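Local coordinates for protein putative sortase (Streptococcus pneumoniae, PDB 2W1J) that probably acts as a class C sortase, a cysteine transpeptidase that links pilin subunits covalently during pilus fibre assembly, at residues Ile74-Pro79 with Thr120-Thr125; Val111-Thr116 with Thr173-Thr178. All coordinates share one frame; numbering follows the deposited sequence. Where two conformers were deposited one is given.

Contact 1. Residues Ile74-Pro79 with Thr120-Thr125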
loop_
_atom_site.group_PDB
_atom_site.type_symbol
_atom_site.label_atom_id
_atom_site.label_comp_id
_atom_site.label_asym_id
_atom_site.label_seq_id
_atom_site.Cartn_x
_atom_site.Cartn_y
_atom_site.Cartn_z
ATOM N N ILE A 74 -5.120 11.408 -10.287
ATOM C CA ILE A 74 -5.941 10.447 -11.032
ATOM C C ILE A 74 -7.219 10.067 -10.279
ATOM O O ILE A 74 -7.862 9.059 -10.583
ATOM C CB ILE A 74 -5.154 9.176 -11.416
ATOM C CG1 ILE A 74 -4.493 8.538 -10.190
ATOM C CG2 ILE A 74 -4.119 9.506 -12.493
ATOM C CD1 ILE A 74 -3.902 7.158 -10.477
ATOM N N ASP A 75 -7.616 10.897 -9.320
ATOM C CA ASP A 75 -8.897 10.703 -8.639
ATOM C C ASP A 75 -9.033 9.323 -8.010
ATOM O O ASP A 75 -10.099 8.695 -8.094
ATOM C CB ASP A 75 -10.065 10.966 -9.597
ATOM C CG ASP A 75 -9.999 12.346 -10.198
ATOM O OD1 ASP A 75 -9.943 13.314 -9.416
ATOM O OD2 ASP A 75 -9.958 12.462 -11.439
ATOM N N VAL A 76 -7.964 8.859 -7.374
ATOM C CA VAL A 76 -7.988 7.572 -6.687
ATOM C C VAL A 76 -7.995 7.778 -5.176
ATOM O O VAL A 76 -7.258 8.617 -4.652
ATOM C CB VAL A 76 -6.764 6.725 -7.084
ATOM C CG1 VAL A 76 -6.587 5.552 -6.142
ATOM C CG2 VAL A 76 -6.891 6.263 -8.514
ATOM N N ASP A 77 -8.857 7.056 -4.472
ATOM C CA ASP A 77 -8.765 6.987 -3.019
ATOM C C ASP A 77 -9.266 5.603 -2.656
ATOM O O ASP A 77 -10.468 5.330 -2.729
ATOM C CB ASP A 77 -9.582 8.088 -2.334
ATOM C CG ASP A 77 -9.084 8.400 -0.920
ATOM O OD1 ASP A 77 -8.159 7.715 -0.417
ATOM O OD2 ASP A 77 -9.624 9.341 -0.302
ATOM N N LEU A 78 -8.338 4.714 -2.318
ATOM C CA LEU A 78 -8.682 3.309 -2.090
ATOM C C LEU A 78 -8.369 2.893 -0.668
ATOM O O LEU A 78 -7.293 3.195 -0.156
ATOM C CB LEU A 78 -7.891 2.397 -3.022
ATOM C CG LEU A 78 -8.276 2.360 -4.493
ATOM C CD1 LEU A 78 -7.319 1.415 -5.203
ATOM C CD2 LEU A 78 -9.719 1.898 -4.657
ATOM N N PRO A 79 -9.290 2.161 -0.034
ATOM C CA PRO A 79 -8.957 1.577 1.257
ATOM C C PRO A 79 -7.885 0.509 1.082
ATOM O O PRO A 79 -7.826 -0.152 0.029
ATOM C CB PRO A 79 -10.268 0.936 1.703
ATOM C CG PRO A 79 -10.981 0.614 0.420
ATOM C CD PRO A 79 -10.587 1.687 -0.557
ATOM N N THR A 120 -15.352 -3.536 -13.210
ATOM C CA THR A 120 -16.320 -3.037 -12.228
ATOM C C THR A 120 -15.826 -1.840 -11.423
ATOM O O THR A 120 -16.617 -1.059 -10.892
ATOM C CB THR A 120 -16.625 -4.136 -11.197
ATOM O OG1 THR A 120 -15.385 -4.662 -10.700
ATOM C CG2 THR A 120 -17.430 -5.258 -11.835
ATOM N N ALA A 121 -14.515 -1.738 -11.284
ATOM C CA ALA A 121 -13.918 -0.691 -10.469
ATOM C C ALA A 121 -12.554 -0.367 -11.037
ATOM O O ALA A 121 -11.794 -1.262 -11.420
ATOM C CB ALA A 121 -13.788 -1.153 -9.033
ATOM N N LYS A 122 -12.237 0.919 -11.091
ATOM C CA LYS A 122 -11.005 1.323 -11.749
ATOM C C LYS A 122 -9.744 0.941 -10.971
ATOM O O LYS A 122 -8.711 0.686 -11.582
ATOM C CB LYS A 122 -11.019 2.813 -12.109
ATOM C CG LYS A 122 -11.090 3.742 -10.923
ATOM C CD LYS A 122 -11.265 5.192 -11.356
ATOM C CE LYS A 122 -10.898 6.129 -10.220
ATOM N NZ LYS A 122 -11.091 7.553 -10.606
ATOM N N MET A 123 -9.840 0.850 -9.644
ATOM C CA MET A 123 -8.681 0.491 -8.818
ATOM C C MET A 123 -7.438 1.265 -9.271
ATOM O O MET A 123 -7.462 2.495 -9.257
ATOM C CB MET A 123 -8.462 -1.029 -8.796
ATOM C CG MET A 123 -9.667 -1.837 -8.283
ATOM S SD MET A 123 -10.195 -1.333 -6.634
ATOM C CE MET A 123 -11.307 -2.685 -6.249
ATOM N N PHE A 124 -6.379 0.565 -9.681
ATOM C CA PHE A 124 -5.121 1.220 -10.099
ATOM C C PHE A 124 -4.967 1.302 -11.634
ATOM O O PHE A 124 -3.866 1.467 -12.156
ATOM C CB PHE A 124 -3.894 0.504 -9.513
ATOM C CG PHE A 124 -3.523 0.909 -8.097
ATOM C CD1 PHE A 124 -4.195 1.898 -7.383
ATOM C CD2 PHE A 124 -2.447 0.276 -7.488
ATOM C CE1 PHE A 124 -3.796 2.224 -6.082
ATOM C CE2 PHE A 124 -2.042 0.595 -6.206
ATOM C CZ PHE A 124 -2.705 1.572 -5.496
ATOM N N THR A 125 -6.068 1.194 -12.370
ATOM C CA THR A 125 -5.983 1.230 -13.833
ATOM C C THR A 125 -5.218 2.445 -14.353
ATOM O O THR A 125 -4.453 2.334 -15.322
ATOM C CB THR A 125 -7.377 1.182 -14.474
ATOM O OG1 THR A 125 -7.954 -0.093 -14.193
ATOM C CG2 THR A 125 -7.295 1.382 -15.995
#
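Lys122 reaches Asp75 with its ammonium group, which donates a hydrogen bond from NZ to the backbone O of Asp75 at 2.9 Å. The nitrogen approaches from above that carbonyl group, 52° out of its plane. CG of Lys122 starts in the position between backbone N and carbonyl carbon (chi1 64°), and from there the chain runs extended to the opposing segment. The carboxylate of Asp75 is not the partner: its OD2 stays 5.1 Å from Lys122 NZ, near enough only for a probable weak electrostatic attraction.

Met123 is the second residue of a type II' beta turn from Lys122 to Thr125, with a positive phi of 45°. Its CB leads away from the strand, but the chain bends at chi2 and SD comes to 3.8 Å from CD2 of Leu78, the two side chains meeting at about a right angle. The carbonyl O of Met123 lies 3.9 Å from the methyl CG2 of Val76.

This turn packs against the start of strand 76-82, which forms an antiparallel hairpin with strand 65-71 in the sortase beta-barrel. Opposite Ile71 this strand has two residues, Asp75 and Val76, in a G1 beta bulge, and Asp75 adopts a left-handed backbone conformation there.

Phe124 turns the end of its ring toward the strand, where CE1 meets both apolar side chains. CD1 of Leu78 comes in obliquely, 3.7 Å from CE1, while CG1 of Val76 is farther off, 4.3 Å from the same CE1, at the ring edge and near its plane. The ring also meets Leu174 and Thr176 of strand 170-178.

Thr125 closes the turn: its N and its OG1 both bond to the carbonyl O of Lys122, each at 2.8 Å, with the hydroxyl in the carbonyl plane on a lone pair.

Contact 2. Residues Val111-Thr116 with Thr173-Thr178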
loop_
_atom_site.group_PDB
_atom_site.type_symbol
_atom_site.label_atom_id
_atom_site.label_comp_id
_atom_site.label_asym_id
_atom_site.label_seq_id
_atom_site.Cartn_x
_atom_site.Cartn_y
_atom_site.Cartn_z
ATOM N N VAL A 111 4.686 -1.681 0.176
ATOM C CA VAL A 111 4.164 -1.903 -1.172
ATOM C C VAL A 111 2.659 -2.111 -1.094
ATOM O O VAL A 111 2.167 -2.897 -0.279
ATOM C CB VAL A 111 4.864 -3.084 -1.863
ATOM C CG1 VAL A 111 4.273 -3.320 -3.252
ATOM C CG2 VAL A 111 6.371 -2.837 -1.947
ATOM N N ILE A 112 1.934 -1.351 -1.909
ATOM C CA ILE A 112 0.475 -1.335 -1.923
ATOM C C ILE A 112 0.029 -1.741 -3.329
ATOM O O ILE A 112 0.499 -1.170 -4.312
ATOM C CB ILE A 112 -0.083 0.060 -1.549
ATOM C CG1 ILE A 112 0.375 0.470 -0.142
ATOM C CG2 ILE A 112 -1.617 0.073 -1.662
ATOM C CD1 ILE A 112 -0.059 1.860 0.258
ATOM N N THR A 113 -0.851 -2.737 -3.401
ATOM C CA THR A 113 -1.190 -3.456 -4.629
ATOM C C THR A 113 -2.657 -3.257 -4.998
ATOM O O THR A 113 -3.514 -3.290 -4.117
ATOM C CB THR A 113 -1.030 -4.960 -4.355
ATOM O OG1 THR A 113 0.226 -5.208 -3.711
ATOM C CG2 THR A 113 -1.144 -5.775 -5.630
ATOM N N ALA A 114 -2.957 -3.106 -6.285
ATOM C CA ALA A 114 -4.355 -3.123 -6.714
ATOM C C ALA A 114 -4.450 -3.470 -8.192
ATOM O O ALA A 114 -3.451 -3.404 -8.923
ATOM C CB ALA A 114 -5.047 -1.782 -6.419
ATOM N N HIS A 115 -5.648 -3.844 -8.629
ATOM C CA HIS A 115 -5.858 -4.309 -9.998
ATOM C C HIS A 115 -5.766 -3.196 -11.031
ATOM O O HIS A 115 -5.985 -2.018 -10.736
ATOM C CB HIS A 115 -7.244 -4.938 -10.134
ATOM C CG HIS A 115 -7.374 -6.289 -9.508
ATOM N ND1 HIS A 115 -6.460 -7.301 -9.710
ATOM C CD2 HIS A 115 -8.347 -6.813 -8.725
ATOM C CE1 HIS A 115 -6.854 -8.384 -9.063
ATOM N NE2 HIS A 115 -8.001 -8.117 -8.463
ATOM N N THR A 116 -5.484 -3.602 -12.267
ATOM C CA THR A 116 -5.711 -2.777 -13.448
ATOM C C THR A 116 -6.674 -3.530 -14.362
ATOM O O THR A 116 -6.536 -4.738 -14.561
ATOM C CB THR A 116 -4.396 -2.485 -14.223
ATOM O OG1 THR A 116 -3.649 -1.438 -13.572
ATOM C CG2 THR A 116 -4.696 -2.045 -15.636
ATOM N N THR A 173 5.848 1.893 -2.824
ATOM C CA THR A 173 5.620 1.524 -4.218
ATOM C C THR A 173 4.179 1.073 -4.399
ATOM O O THR A 173 3.648 0.282 -3.609
ATOM C CB THR A 173 6.599 0.426 -4.675
ATOM O OG1 THR A 173 7.930 0.960 -4.654
ATOM C CG2 THR A 173 6.275 -0.094 -6.086
ATOM N N LEU A 174 3.555 1.609 -5.444
ATOM C CA LEU A 174 2.232 1.207 -5.895
ATOM C C LEU A 174 2.424 0.214 -7.037
ATOM O O LEU A 174 3.131 0.495 -8.012
ATOM C CB LEU A 174 1.437 2.437 -6.332
ATOM C CG LEU A 174 1.472 3.606 -5.338
ATOM C CD1 LEU A 174 0.668 4.767 -5.900
ATOM C CD2 LEU A 174 0.920 3.188 -3.994
ATOM N N LEU A 175 1.819 -0.963 -6.872
ATOM C CA LEU A 175 2.069 -2.121 -7.722
ATOM C C LEU A 175 0.790 -2.556 -8.435
ATOM O O LEU A 175 -0.235 -2.755 -7.787
ATOM C CB LEU A 175 2.569 -3.266 -6.835
ATOM C CG LEU A 175 2.701 -4.669 -7.423
ATOM C CD1 LEU A 175 3.738 -4.661 -8.531
ATOM C CD2 LEU A 175 3.070 -5.689 -6.352
ATOM N N THR A 176 0.864 -2.728 -9.756
ATOM C CA THR A 176 -0.270 -3.277 -10.500
ATOM C C THR A 176 0.233 -4.105 -11.676
ATOM O O THR A 176 1.439 -4.226 -11.883
ATOM C CB THR A 176 -1.243 -2.164 -10.925
ATOM O OG1 THR A 176 -2.479 -2.740 -11.350
ATOM C CG2 THR A 176 -0.665 -1.298 -12.040
ATOM N N CYS A 177 -0.689 -4.674 -12.442
ATOM C CA CYS A 177 -0.304 -5.434 -13.626
ATOM C C CYS A 177 -0.211 -4.536 -14.849
ATOM O O CYS A 177 -0.869 -3.498 -14.924
ATOM C CB CYS A 177 -1.294 -6.568 -13.886
ATOM S SG CYS A 177 -1.258 -7.828 -12.607
ATOM N N THR A 178 0.598 -4.951 -15.818
ATOM C CA THR A 178 0.816 -4.152 -17.015
ATOM C C THR A 178 1.407 -5.070 -18.091
ATOM O O THR A 178 1.853 -6.171 -17.774
ATOM C CB THR A 178 1.765 -2.976 -16.677
ATOM O OG1 THR A 178 1.455 -1.837 -17.487
ATOM C CG2 THR A 178 3.229 -3.361 -16.816
#
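Leu175 and Val111 pack together on one face of two neighbouring parallel strands, 108-113 and 170-178, in the sortase beta-barrel. The sequence Thr173-Leu174-Leu175-Thr176-Cys177 matches the TLxTC signature of sortases, whose cysteine serves the family as nucleophile, so the contact carries the backbone leading to the probable active site.

CB of Leu175 lies 4.0 Å from the methyl CG1 of Val111. Thr113, on the same face and paired with Leu175, runs beside it in the same direction in the conformers given. The other face belongs to Ile112 and Leu174, where CD2 of the leucine comes to 4.1 Å from CB of the isoleucine. Strand 65-71 adds Val69 and Ile71 to the surroundings of Leu174.

The backbone of Leu175 takes part in two of the three backbone hydrogen bonds that join the strands: its N donates to the O of Ile112 at 2.9 Å, and its O receives the N of Ala114 at 3.1 Å. The third runs from Ile112 N to Thr173 O at 2.9 Å. The short strand axes lie 33° apart, and past Thr113 the chains diverge, the CA atoms of Ala114 and Thr176 being 5.6 Å apart.

Here side chains replace the peptide ladder. Thr176 holds OG1 anti to its own backbone N (chi1 -166°), which turns the hydroxyl across to the other segment. It donates to the carbonyl O of Ala114 at 2.7 Å and so satisfies a buried carbonyl beyond the last backbone hydrogen bond. The side chain of Thr116 crosses that of Thr176 at about a right angle, and its OG1 lies 2.8 Å from OG1 of Thr176, a possible hydrogen bond, since Phe124 O is within weak bonding reach of the same Thr116 hydroxyl.

Contacts 1 and 2 have centres 11 Å apart and meet directly through the chain that continues from strand 108-113, which supplies His115-Thr116 to contact 2 and the 120-125 turn to contact 1. The N of Phe124 probably bonds to the O of His115 at 2.8 Å, and CD2 of Phe124 packs 3.5 Å from CB of Ala114. The ring that packs on Leu78 in contact 1 thus also packs on contact 2. His115 and Cys177, consistent with the histidine and cysteine of the sortase His-Cys-Arg triad, belong to contact 2. A glycerol, probably from the crystallisation liquor, is hydrogen-bonded to His115 ND1 and Thr116 N and may mark the substrate cleft.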